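Local coordinates for protein Lysine/ornithine decarboxylase (Selenomonas ruminantium, PDB 5GJO) that decarboxylates both L-lysine and L-ornithine, yielding cadaverine and putrescine, as a homodimer that depends on pyridoxal 5'-phosphate, at residues A[140-145]-A[183-188]; A[144-149]-A[299-304]. The protein carries 2 engineered substitutions. All coordinates share one frame; numbering follows the deposited sequence. Where two conformers were deposited one is given.

Contact 1 of 2, residues A[140-145]-A[183-188]; sequences VRNNKA and SQSLST. With PLP (pyridoxal-5'-phosphate), chain H; SO4 (sulfate ion), chain C.
Two hydrogen bonds join Asn142 and Lys144 to Ser185 and Leu186. The amide of Asn142, carried by CG anti to the backbone N (chi1 -166°), gives ND2 to Ser185 OG at 3.1 Å; the hydroxyl lies close to the amide plane, and the same nitrogen also reaches the carbonyl of Val181. Ser185 OG in turn donates to its own chain, to Ser187 O at 3.0 Å on a lone pair. The other end of the amide, OD1, accepts from Lys144 N at 2.9 Å, an Asx turn in which the donor sits above the carbonyl plane. With an alanine for Asn142, Lys144 N would probably lose the acceptor that closes the Asx turn, and Ser185 OG and the Val181 carbonyl their shared amide donor. Between backbones, Leu186 N meets Lys144 O at 3.0 Å, nearly straight at 169°.

Apolar contact is modest: Lys144 CB lies 4.1 Å from Ser187 CB. Beyond it the extended lysine chain hydrogen-bonds through NZ to O3 of a sulfate, probably from the crystallisation liquor (2.9 Å), and Ser187 OG hydrogen-bonds to its O4 (2.6 Å) and caps Ala190 N; a water links Lys144 NZ with Leu186 O.

At the far end Ser183 OG binds O2P of the cofactor phosphate at 2.6 Å. Amide, hydroxyl and backbone bonds thus join the two barrel loops, one of which also supplies Ser183 to the cofactor.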
# COMPACT_ATOMS: atom_id res chain seq x y z
N VAL A 140 9.64 -24.36 9.53
CA VAL A 140 10.34 -25.19 8.61
C VAL A 140 11.38 -24.41 7.79
O VAL A 140 11.37 -23.18 7.76
CB VAL A 140 9.36 -25.98 7.74
CG1 VAL A 140 8.45 -26.80 8.61
CG2 VAL A 140 8.60 -25.07 6.76
N ARG A 141 12.33 -25.15 7.24
CA ARG A 141 13.44 -24.59 6.45
C ARG A 141 13.09 -24.41 4.98
O ARG A 141 12.39 -25.19 4.40
CB ARG A 141 14.63 -25.54 6.43
CG ARG A 141 15.25 -25.75 7.77
CD ARG A 141 16.54 -26.57 7.57
NE ARG A 141 16.96 -26.79 8.91
CZ ARG A 141 16.71 -27.90 9.58
NH1 ARG A 141 16.15 -28.94 9.00
NH2 ARG A 141 17.13 -27.97 10.83
N ASN A 142 13.65 -23.37 4.37
CA ASN A 142 13.55 -23.17 2.93
C ASN A 142 14.58 -22.15 2.46
O ASN A 142 14.51 -21.02 2.86
CB ASN A 142 12.14 -22.72 2.52
CG ASN A 142 11.90 -22.84 1.02
OD1 ASN A 142 12.81 -23.07 0.26
ND2 ASN A 142 10.66 -22.70 0.59
N ASN A 143 15.50 -22.73 1.68
CA ASN A 143 16.56 -21.87 1.18
C ASN A 143 16.19 -21.14 -0.10
O ASN A 143 17.00 -20.34 -0.59
CB ASN A 143 17.82 -22.69 0.87
CG ASN A 143 18.51 -23.20 2.11
OD1 ASN A 143 18.40 -22.61 3.18
ND2 ASN A 143 19.21 -24.31 1.96
N LYS A 144 14.99 -21.42 -0.67
CA LYS A 144 14.58 -20.75 -1.89
C LYS A 144 13.18 -20.14 -1.84
O LYS A 144 12.41 -20.28 -2.74
CB LYS A 144 14.66 -21.74 -3.05
CG LYS A 144 16.00 -22.40 -3.24
CD LYS A 144 15.95 -23.35 -4.41
CE LYS A 144 17.25 -24.09 -4.60
NZ LYS A 144 17.17 -24.82 -5.88
N ALA A 145 12.89 -19.39 -0.78
CA ALA A 145 11.60 -18.75 -0.65
C ALA A 145 11.79 -17.26 -0.84
O ALA A 145 12.67 -16.69 -0.26
CB ALA A 145 11.01 -19.02 0.71
N SER A 183 6.64 -18.04 0.61
CA SER A 183 6.03 -17.67 -0.65
C SER A 183 7.00 -17.65 -1.83
O SER A 183 8.15 -17.33 -1.68
CB SER A 183 5.25 -16.36 -0.56
OG SER A 183 4.32 -16.25 -1.61
N GLN A 184 6.48 -18.00 -3.00
CA GLN A 184 7.30 -18.11 -4.19
C GLN A 184 8.47 -19.04 -3.92
O GLN A 184 9.58 -18.63 -3.94
CB GLN A 184 7.76 -16.76 -4.72
CG GLN A 184 8.51 -16.86 -6.04
CD GLN A 184 7.60 -17.06 -7.25
OE1 GLN A 184 6.43 -17.28 -7.12
NE2 GLN A 184 8.19 -16.99 -8.44
N SER A 185 8.16 -20.28 -3.58
CA SER A 185 9.18 -21.26 -3.31
C SER A 185 9.64 -21.89 -4.61
O SER A 185 8.86 -22.40 -5.37
CB SER A 185 8.64 -22.34 -2.38
OG SER A 185 9.57 -23.35 -2.22
N LEU A 186 10.94 -21.84 -4.84
CA LEU A 186 11.54 -22.53 -5.97
C LEU A 186 12.12 -23.87 -5.52
O LEU A 186 12.74 -24.54 -6.28
CB LEU A 186 12.59 -21.66 -6.66
CG LEU A 186 12.13 -20.24 -7.02
CD1 LEU A 186 13.19 -19.41 -7.71
CD2 LEU A 186 10.89 -20.30 -7.89
N SER A 187 11.87 -24.24 -4.26
CA SER A 187 12.30 -25.53 -3.71
C SER A 187 11.17 -26.50 -3.58
O SER A 187 10.13 -26.17 -3.08
CB SER A 187 12.96 -25.35 -2.31
OG SER A 187 13.28 -26.62 -1.72
N THR A 188 11.33 -27.67 -4.20
CA THR A 188 10.48 -28.85 -3.93
C THR A 188 10.89 -29.57 -2.65
O THR A 188 10.03 -30.01 -1.81
CB THR A 188 10.51 -29.76 -5.12
OG1 THR A 188 9.95 -29.07 -6.25
CG2 THR A 188 9.73 -31.02 -4.89
N1 PLP H . -1.78 -19.76 3.56
C2 PLP H . -1.17 -19.02 4.52
C2A PLP H . -1.44 -19.32 5.97
C3 PLP H . -0.25 -17.92 4.15
O3 PLP H . 0.37 -17.16 5.09
C4 PLP H . -0.04 -17.67 2.70
C4A PLP H . 0.86 -16.59 2.23
O4A PLP H . 1.10 -15.64 2.95
C5 PLP H . -0.76 -18.55 1.75
C6 PLP H . -1.60 -19.55 2.25
C5A PLP H . -0.59 -18.36 0.26
O4P PLP H . 0.80 -18.36 -0.06
P PLP H . 1.28 -18.41 -1.60
O1P PLP H . 0.75 -19.73 -2.10
O2P PLP H . 2.78 -18.33 -1.51
O3P PLP H . 0.62 -17.20 -2.22
S SO4 C . 15.38 -28.03 -4.28
O1 SO4 C . 14.04 -28.65 -4.49
O2 SO4 C . 16.42 -29.04 -4.43
O3 SO4 C . 15.47 -27.07 -5.42
O4 SO4 C . 15.50 -27.29 -3.00
O HOH W 1 15.17 -24.08 -7.89

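Contact 2 of 2, residues A[144-149]-A[299-304]; sequences KALVDL and YDHWCY. Engineered in segment 299-304: Cys303 (natural residue Thr). With NA (sodium ion), chain J; SO4 (sulfate ion), chain C.
Beside the active site of the dimer, Leu146 and Val147 form a classic beta bulge opposite Ser183 of the neighbouring barrel loop; from it they reach across to Asp300 and Trp302, in the turn that follows helix 296-299. Leu146 does most of the touching. With CG anti to the backbone N (chi1 -173°), its side chain runs toward the other segment and puts one methyl, CD2, 3.3 Å from Asp300 O. The same methyl comes up to the edge of the Trp302 indole, near the ring plane, with CE3 at 3.7 Å and CZ3 at 3.8 Å; leucine and tryptophan cross at about a right angle. The His301 side chain lies alongside Leu146, running the other way.

Val147 adds a lighter contact, crossing Asp300 at about a right angle with CG2 4.0 Å from OD1. That carboxylate is engaged elsewhere: its OD2 forms a salt bridge with Arg259, a residue of the cofactor pocket. Within 299-304, the engineered Cys303 is disulfide-bonded to Cys226, the other introduced cysteine.

The second subunit closes in here too. Tyr299 OH binds a sodium ion at 2.4 Å together with Ser357 O of the second subunit, Val147 packs on Asp325 of that subunit, and Leu149, which touches the cofactor, packs on its Cys324, by similarity the shared proton donor. A join led by one leucine methyl, set between a backbone carbonyl and an indole edge, here links a barrel loop to a segment of the beta domain at the dimer interface, and fits the architecture of class-II decarboxylases, whose active sites are built from both subunits.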
# COMPACT_ATOMS: atom_id res chain seq x y z
N LYS A 144 14.99 -21.42 -0.67
CA LYS A 144 14.58 -20.75 -1.89
C LYS A 144 13.18 -20.14 -1.84
O LYS A 144 12.41 -20.28 -2.74
CB LYS A 144 14.66 -21.74 -3.05
CG LYS A 144 16.00 -22.40 -3.24
CD LYS A 144 15.95 -23.35 -4.41
CE LYS A 144 17.25 -24.09 -4.60
NZ LYS A 144 17.17 -24.82 -5.88
N ALA A 145 12.89 -19.39 -0.78
CA ALA A 145 11.60 -18.75 -0.65
C ALA A 145 11.79 -17.26 -0.84
O ALA A 145 12.67 -16.69 -0.26
CB ALA A 145 11.01 -19.02 0.71
N LEU A 146 10.97 -16.63 -1.65
CA LEU A 146 11.06 -15.18 -1.80
C LEU A 146 10.64 -14.45 -0.56
O LEU A 146 11.25 -13.42 -0.24
CB LEU A 146 10.19 -14.73 -2.95
CG LEU A 146 10.30 -13.24 -3.38
CD1 LEU A 146 11.68 -12.94 -3.94
CD2 LEU A 146 9.18 -12.89 -4.35
N VAL A 147 9.63 -14.98 0.11
CA VAL A 147 9.05 -14.41 1.31
C VAL A 147 9.25 -15.45 2.40
O VAL A 147 8.68 -16.59 2.35
CB VAL A 147 7.56 -14.07 1.13
CG1 VAL A 147 7.00 -13.45 2.40
CG2 VAL A 147 7.29 -13.10 -0.03
N ASP A 148 9.99 -15.07 3.44
CA ASP A 148 10.21 -15.97 4.58
C ASP A 148 8.95 -16.01 5.45
O ASP A 148 8.53 -14.95 6.01
CB ASP A 148 11.40 -15.43 5.34
CG ASP A 148 11.65 -16.11 6.69
OD1 ASP A 148 11.21 -17.25 6.94
OD2 ASP A 148 12.40 -15.47 7.48
N LEU A 149 8.40 -17.21 5.64
CA LEU A 149 7.19 -17.36 6.41
C LEU A 149 7.46 -18.20 7.66
O LEU A 149 6.55 -18.89 8.16
CB LEU A 149 6.04 -17.87 5.56
CG LEU A 149 5.61 -16.88 4.46
CD1 LEU A 149 4.47 -17.57 3.69
CD2 LEU A 149 5.18 -15.52 5.04
N TYR A 299 6.22 -4.49 -1.76
CA TYR A 299 5.90 -5.45 -0.71
C TYR A 299 6.27 -6.88 -1.05
O TYR A 299 6.39 -7.68 -0.14
CB TYR A 299 4.41 -5.43 -0.32
CG TYR A 299 3.98 -4.23 0.42
CD1 TYR A 299 4.20 -4.12 1.77
CD2 TYR A 299 3.34 -3.19 -0.22
CE1 TYR A 299 3.84 -3.00 2.44
CE2 TYR A 299 2.94 -2.07 0.49
CZ TYR A 299 3.23 -1.97 1.81
OH TYR A 299 2.79 -0.88 2.56
N ASP A 300 6.36 -7.22 -2.31
CA ASP A 300 6.44 -8.64 -2.75
C ASP A 300 7.73 -8.82 -3.55
O ASP A 300 7.89 -9.85 -4.19
CB ASP A 300 5.22 -8.95 -3.62
CG ASP A 300 4.96 -10.44 -3.82
OD1 ASP A 300 5.15 -11.24 -2.90
OD2 ASP A 300 4.56 -10.79 -4.97
N HIS A 301 8.65 -7.81 -3.49
CA HIS A 301 9.96 -7.83 -4.13
C HIS A 301 9.85 -8.27 -5.60
O HIS A 301 10.70 -9.03 -6.10
CB HIS A 301 10.95 -8.77 -3.40
CG HIS A 301 10.90 -8.66 -1.91
ND1 HIS A 301 10.61 -9.74 -1.09
CD2 HIS A 301 10.98 -7.58 -1.09
CE1 HIS A 301 10.55 -9.34 0.17
NE2 HIS A 301 10.77 -8.03 0.20
N TRP A 302 8.82 -7.85 -6.31
CA TRP A 302 8.45 -8.48 -7.58
C TRP A 302 8.78 -7.67 -8.84
O TRP A 302 8.88 -6.47 -8.76
CB TRP A 302 6.96 -8.81 -7.55
CG TRP A 302 6.54 -9.90 -8.49
CD1 TRP A 302 6.07 -9.75 -9.76
CD2 TRP A 302 6.54 -11.30 -8.24
NE1 TRP A 302 5.78 -10.96 -10.31
CE2 TRP A 302 6.06 -11.93 -9.39
CE3 TRP A 302 6.88 -12.08 -7.14
CZ2 TRP A 302 5.92 -13.31 -9.47
CZ3 TRP A 302 6.74 -13.43 -7.22
CH2 TRP A 302 6.27 -14.04 -8.38
N CYS A 303 8.99 -8.35 -9.97
CA CYS A 303 9.24 -7.65 -11.26
C CYS A 303 8.24 -8.21 -12.22
O CYS A 303 8.29 -9.43 -12.45
CB CYS A 303 10.65 -8.05 -11.72
SG CYS A 303 11.11 -7.47 -13.40
N TYR A 304 7.25 -7.43 -12.70
CA TYR A 304 6.17 -7.92 -13.53
C TYR A 304 6.54 -7.86 -15.01
O TYR A 304 7.23 -6.94 -15.42
CB TYR A 304 4.86 -7.10 -13.32
CG TYR A 304 4.41 -7.23 -11.89
CD1 TYR A 304 3.59 -8.28 -11.49
CD2 TYR A 304 4.81 -6.32 -10.96
CE1 TYR A 304 3.23 -8.42 -10.12
CE2 TYR A 304 4.45 -6.45 -9.61
CZ TYR A 304 3.72 -7.51 -9.20
OH TYR A 304 3.41 -7.63 -7.84
NA NA J . 0.67 -0.22 1.76
S SO4 C . 15.38 -28.03 -4.28
O1 SO4 C . 14.04 -28.65 -4.49
O2 SO4 C . 16.42 -29.04 -4.43
O3 SO4 C . 15.47 -27.07 -5.42
O4 SO4 C . 15.50 -27.29 -3.00

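Following strand 133-137, the chain enters the loop that holds 140-145 and 144-149, so both contacts start from one stretch and share Lys144 and Ala145. Contact 1 closes first, after helix 160-169 and strand 173-178, where the next barrel loop returns at 183-188. Contact 2 closes much later, when the chain has completed the barrel, entered the mixed sheet and passed helix 296-299. Its long loop encloses residues 183-188, but contact 1 starts earlier, so the two contacts cross rather than nest. They also touch: Ser183 N probably hydrogen-bonds to Val147 O, and Gln184 packs on Leu146 and Trp302. Together they tie neighbouring barrel loops to one another and to the second domain.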